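Local structure of free serine kinase (Thermococcus kodakarensis KOD1, 5X0J) at residues M26-Q31 and H72-L77; F141-V144 and S148-I151. The protein transfers a phosphoryl group from ADP to free L-serine, giving O-phospho-L-serine and AMP in the first step of cysteine biosynthesis from serine. The protein carries 1 engineered substitution. All coordinates share one frame; numbering follows the deposited sequence.

Contact 1: residues M26-Q31 and H72-L77; sequences MKPHQQ and HRWAGL. Engineered in segment 26-31: Gln30 (natural residue Glu). With AMP (adenosine monophosphate), chain B; SEP (phosphoserine), chain C.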
# COMPACT_ATOMS: atom_id res chain seq x y z
N MET A 26 -9.92 -3.77 -14.59
CA MET A 26 -9.21 -3.91 -13.32
C MET A 26 -9.96 -3.19 -12.21
O MET A 26 -10.36 -2.03 -12.38
CB MET A 26 -7.81 -3.34 -13.44
CG MET A 26 -7.00 -3.96 -14.56
SD MET A 26 -5.34 -3.27 -14.56
CE MET A 26 -4.63 -4.13 -15.97
N LYS A 27 -10.07 -3.84 -11.06
CA LYS A 27 -10.87 -3.36 -9.96
C LYS A 27 -9.98 -3.07 -8.75
O LYS A 27 -9.38 -3.99 -8.20
CB LYS A 27 -11.91 -4.42 -9.61
CG LYS A 27 -13.01 -3.95 -8.69
CD LYS A 27 -14.13 -4.96 -8.66
CE LYS A 27 -15.33 -4.44 -7.87
NZ LYS A 27 -16.47 -5.39 -7.97
N PRO A 28 -9.88 -1.78 -8.33
CA PRO A 28 -9.06 -1.47 -7.15
C PRO A 28 -9.70 -1.99 -5.86
O PRO A 28 -10.92 -2.12 -5.78
CB PRO A 28 -9.03 0.05 -7.15
CG PRO A 28 -10.34 0.42 -7.72
CD PRO A 28 -10.63 -0.59 -8.78
N HIS A 29 -8.88 -2.38 -4.90
CA HIS A 29 -9.33 -2.66 -3.55
C HIS A 29 -8.83 -1.73 -2.46
O HIS A 29 -9.15 -1.93 -1.29
CB HIS A 29 -9.04 -4.12 -3.19
CG HIS A 29 -7.59 -4.44 -2.94
ND1 HIS A 29 -6.76 -4.93 -3.92
CD2 HIS A 29 -6.84 -4.40 -1.81
CE1 HIS A 29 -5.56 -5.17 -3.41
NE2 HIS A 29 -5.59 -4.85 -2.13
N GLN A 30 -8.07 -0.69 -2.81
CA GLN A 30 -7.59 0.26 -1.81
C GLN A 30 -7.27 1.62 -2.41
O GLN A 30 -7.19 1.78 -3.64
CB GLN A 30 -6.43 -0.32 -0.95
CG GLN A 30 -5.25 -0.90 -1.70
CD GLN A 30 -4.34 -1.78 -0.85
OE1 GLN A 30 -4.79 -2.43 0.11
NE2 GLN A 30 -3.07 -1.84 -1.23
N GLN A 31 -7.16 2.61 -1.54
CA GLN A 31 -6.87 4.00 -1.89
C GLN A 31 -5.40 4.24 -2.25
O GLN A 31 -4.55 3.35 -2.10
CB GLN A 31 -7.26 4.91 -0.73
CG GLN A 31 -8.76 4.94 -0.43
CD GLN A 31 -9.09 5.66 0.85
OE1 GLN A 31 -8.39 5.54 1.85
NE2 GLN A 31 -10.18 6.41 0.84
N HIS A 72 -1.33 2.25 -8.11
CA HIS A 72 -0.77 3.52 -8.57
C HIS A 72 -0.41 3.47 -10.03
O HIS A 72 -0.68 4.41 -10.78
CB HIS A 72 0.39 3.93 -7.66
CG HIS A 72 -0.02 4.11 -6.24
ND1 HIS A 72 -0.20 3.06 -5.37
CD2 HIS A 72 -0.39 5.22 -5.56
CE1 HIS A 72 -0.60 3.51 -4.20
NE2 HIS A 72 -0.71 4.82 -4.29
N ARG A 73 0.16 2.34 -10.46
CA ARG A 73 0.36 2.13 -11.89
C ARG A 73 -0.98 2.24 -12.64
O ARG A 73 -1.08 2.91 -13.68
CB ARG A 73 1.01 0.78 -12.17
CG ARG A 73 2.52 0.78 -12.01
CD ARG A 73 3.09 -0.62 -11.89
NE ARG A 73 2.80 -1.20 -10.58
CZ ARG A 73 2.99 -2.48 -10.25
NH1 ARG A 73 3.49 -3.35 -11.13
NH2 ARG A 73 2.71 -2.89 -9.02
N TRP A 74 -2.01 1.58 -12.11
CA TRP A 74 -3.33 1.59 -12.76
C TRP A 74 -3.91 3.00 -12.83
O TRP A 74 -4.30 3.47 -13.90
CB TRP A 74 -4.27 0.63 -12.02
CG TRP A 74 -5.73 0.72 -12.37
CD1 TRP A 74 -6.35 0.18 -13.47
CD2 TRP A 74 -6.75 1.37 -11.61
NE1 TRP A 74 -7.69 0.45 -13.43
CE2 TRP A 74 -7.97 1.17 -12.30
CE3 TRP A 74 -6.76 2.08 -10.39
CZ2 TRP A 74 -9.19 1.70 -11.83
CZ3 TRP A 74 -7.96 2.58 -9.92
CH2 TRP A 74 -9.16 2.39 -10.64
N ALA A 75 -3.92 3.70 -11.70
CA ALA A 75 -4.44 5.07 -11.67
C ALA A 75 -3.61 6.02 -12.52
O ALA A 75 -4.15 6.88 -13.22
CB ALA A 75 -4.50 5.58 -10.24
N GLY A 76 -2.28 5.88 -12.45
CA GLY A 76 -1.39 6.74 -13.23
C GLY A 76 -1.51 6.53 -14.73
O GLY A 76 -1.59 7.50 -15.49
N LEU A 77 -1.53 5.27 -15.15
CA LEU A 77 -1.77 4.97 -16.57
C LEU A 77 -3.12 5.48 -17.06
O LEU A 77 -3.21 6.02 -18.16
CB LEU A 77 -1.64 3.47 -16.83
CG LEU A 77 -0.21 2.90 -16.76
CD1 LEU A 77 -0.30 1.40 -16.93
CD2 LEU A 77 0.71 3.52 -17.79
P AMP B . 1.68 0.36 -7.35
O1P AMP B . 1.53 0.55 -8.85
O2P AMP B . 0.44 0.78 -6.58
O3P AMP B . 2.20 -1.01 -7.01
O5' AMP B . 2.80 1.42 -6.87
C5' AMP B . 3.73 2.01 -7.77
C4' AMP B . 4.64 0.95 -8.37
O4' AMP B . 5.20 1.44 -9.57
C3' AMP B . 5.88 0.54 -7.54
O3' AMP B . 5.91 -0.88 -7.43
C2' AMP B . 7.11 1.01 -8.31
O2' AMP B . 8.24 0.15 -8.17
C1' AMP B . 6.51 0.97 -9.69
N9 AMP B . 7.19 1.74 -10.75
C8 AMP B . 7.95 2.85 -10.64
N7 AMP B . 8.37 3.27 -11.86
C5 AMP B . 7.87 2.42 -12.75
C6 AMP B . 7.93 2.27 -14.22
N6 AMP B . 8.63 3.16 -14.96
N1 AMP B . 7.26 1.23 -14.77
C2 AMP B . 6.56 0.33 -14.04
N3 AMP B . 6.47 0.40 -12.70
C4 AMP B . 7.09 1.40 -12.03
N SEP C . -1.63 -4.22 -2.92
CA SEP C . -0.18 -3.87 -2.93
CB SEP C . 0.04 -2.60 -2.10
OG SEP C . -0.75 -1.55 -2.65
C SEP C . 0.64 -5.04 -2.44
O SEP C . 1.82 -4.86 -2.06
OXT SEP C . 0.17 -6.19 -2.42
P SEP C . -0.38 -0.89 -4.09
O1P SEP C . 1.13 -1.06 -4.23
O2P SEP C . -0.83 0.52 -3.90
O3P SEP C . -1.20 -1.66 -5.09
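Met26 and Trp74 bring their backbones closest where the short strand 26-27 and the loop after it run past helix 71-80, 8.1 Å apart between CA atoms, with no hydrogen bond joining the two segments. Side chains fill the interval. Met26 slides along Trp74 in the opposite direction, its SD 3.8 Å from Trp74 CD1 in an oblique Met-aromatic contact. The six-membered end of the indole meets Pro28, whose CG lies 3.7 Å from Trp74 CH2; the apolar proline ring, held rigid by its closure on the backbone, offers CG and CD to the indole. With CG anti to the backbone N (chi1 168°), Trp74 reaches out from the helix to the strand, and its NE1 is satisfied by Leu23 O. Replacing the indole by an alanine's methyl would probably strip Met26 and Pro28 of their apolar partner and leave Leu23 O without this donor. Two residues earlier, His72 N and ND1 both grip AMP O2P, the latter at 2.7 Å in the imidazole plane, while His72 NE2 accepts a hydrogen bond from Val33 N, which holds the ring with ND1 toward the phosphate. Arg73 clasps the same phosphate, NE bonding AMP O1P at 2.8 Å and NH2 bonding O3P. Across the cleft the engineered Gln30 gives a weak bond from NE2 to phosphoserine OG. The apolar packing thus joins product-binding elements, where Arg73's charge and the His72 N-H donors would probably offset the AMP phosphate charge.

Contact 2: residues F141-V144 and S148-I151; sequences FALV and SFAI
Leu143 and Phe149, paired on one face of the sheet, lie side by side and point the same way: Leu143 CG is anti to the backbone N (chi1 170°), whereas Phe149 CG is anti to the carbonyl carbon (chi1 -53°). Leu143 CD2 thereby comes 4.1 Å from Phe149 CD1, and Leu143 O lies near the plane of the phenyl ring, at its edge. Ile151 shares this face of the sheet, sending CD1 to 4.3 Å from Phe141 CB and also toward Leu143 CB; its beta-branched chain suits a strand, and its CD1 touches both residues.

The strands form an antiparallel hairpin. Leu143 and Phe149 are a hydrogen-bonded pair, with Leu143 N to Phe149 O at 2.8 Å and Phe149 N to Leu143 O at 2.9 Å. Phe141 and Ile151 make the second such pair: Ile151 N meets Phe141 O at 2.9 Å, while the return bond from Phe141 N to Ile151 O is weak. On the reverse face, Ala142 and Ala150 form a non-hydrogen-bonded pair whose small methyls suit close cover by a helix. Val144 CG1 rests 3.9 Å from Ser148 OG, a hydroxyl satisfied by Asp127 O.

Helix 110-119 covers the Leu143, Phe149 and Ile151 face through Leu110, Val114 and Leu117, and helix 130-135 packs on the alanine face through Ala130 and Ala134. Strand 196-199 borders 141-144, and strand 125-126 borders 148-151, placing the hairpin inside the antiparallel sheet of the C-terminal domain.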
# COMPACT_ATOMS: atom_id res chain seq x y z
N PHE A 141 -5.15 1.79 14.41
CA PHE A 141 -3.70 1.77 14.34
C PHE A 141 -3.12 1.99 15.73
O PHE A 141 -3.73 2.69 16.55
CB PHE A 141 -3.16 2.95 13.50
CG PHE A 141 -3.20 2.76 12.00
CD1 PHE A 141 -2.35 1.85 11.36
CD2 PHE A 141 -4.00 3.58 11.22
CE1 PHE A 141 -2.34 1.75 9.97
CE2 PHE A 141 -4.01 3.46 9.84
CZ PHE A 141 -3.18 2.55 9.21
N ALA A 142 -1.95 1.42 15.98
CA ALA A 142 -1.07 1.84 17.07
C ALA A 142 -0.01 2.76 16.49
O ALA A 142 0.63 2.39 15.51
CB ALA A 142 -0.42 0.65 17.75
N LEU A 143 0.16 3.93 17.08
CA LEU A 143 1.20 4.88 16.70
C LEU A 143 2.33 4.72 17.69
O LEU A 143 2.17 5.09 18.86
CB LEU A 143 0.62 6.30 16.72
CG LEU A 143 1.59 7.47 16.57
CD1 LEU A 143 2.37 7.34 15.28
CD2 LEU A 143 0.80 8.77 16.60
N VAL A 144 3.44 4.13 17.25
CA VAL A 144 4.49 3.70 18.16
C VAL A 144 5.87 4.16 17.74
O VAL A 144 6.22 4.16 16.56
CB VAL A 144 4.45 2.17 18.39
CG1 VAL A 144 3.13 1.76 19.01
CG2 VAL A 144 4.71 1.39 17.12
N SER A 148 3.83 5.57 22.80
CA SER A 148 2.88 4.59 22.29
C SER A 148 1.45 5.10 22.43
O SER A 148 1.01 5.41 23.53
CB SER A 148 3.02 3.28 23.07
OG SER A 148 2.02 2.36 22.71
N PHE A 149 0.73 5.19 21.32
CA PHE A 149 -0.66 5.66 21.32
C PHE A 149 -1.57 4.70 20.58
O PHE A 149 -1.18 4.15 19.54
CB PHE A 149 -0.80 7.02 20.63
CG PHE A 149 0.12 8.08 21.16
CD1 PHE A 149 1.40 8.22 20.64
CD2 PHE A 149 -0.30 8.97 22.15
CE1 PHE A 149 2.26 9.21 21.10
CE2 PHE A 149 0.56 9.95 22.63
CZ PHE A 149 1.83 10.07 22.09
N ALA A 150 -2.78 4.54 21.09
CA ALA A 150 -3.85 3.84 20.40
C ALA A 150 -4.69 4.85 19.63
O ALA A 150 -5.04 5.91 20.17
CB ALA A 150 -4.71 3.10 21.39
N ILE A 151 -5.02 4.51 18.38
CA ILE A 151 -6.03 5.23 17.60
C ILE A 151 -7.22 4.27 17.45
O ILE A 151 -7.18 3.36 16.64
CB ILE A 151 -5.47 5.67 16.23
CG1 ILE A 151 -4.29 6.62 16.45
CG2 ILE A 151 -6.58 6.33 15.40
CD1 ILE A 151 -3.45 6.91 15.23

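From the N terminus, the chain passes through 26-31 and, after 40 residues that include helix 34-47 and strands 54-58 and 65-67, returns at 72-77, where contact 1 closes a long loop within the ParB-like region. Only later does contact 2 open, and it closes almost at once, across the three-residue turn between 144 and 148. The two are therefore in series, neither nested nor crossed. Contact 1 ties the edge strand of the mixed sheet to helix 71-80 beside the ligands; contact 2 joins neighbouring strands of the other sheet. Their centres stand 28 Å apart, on opposite sides of the chain's centre, without touching.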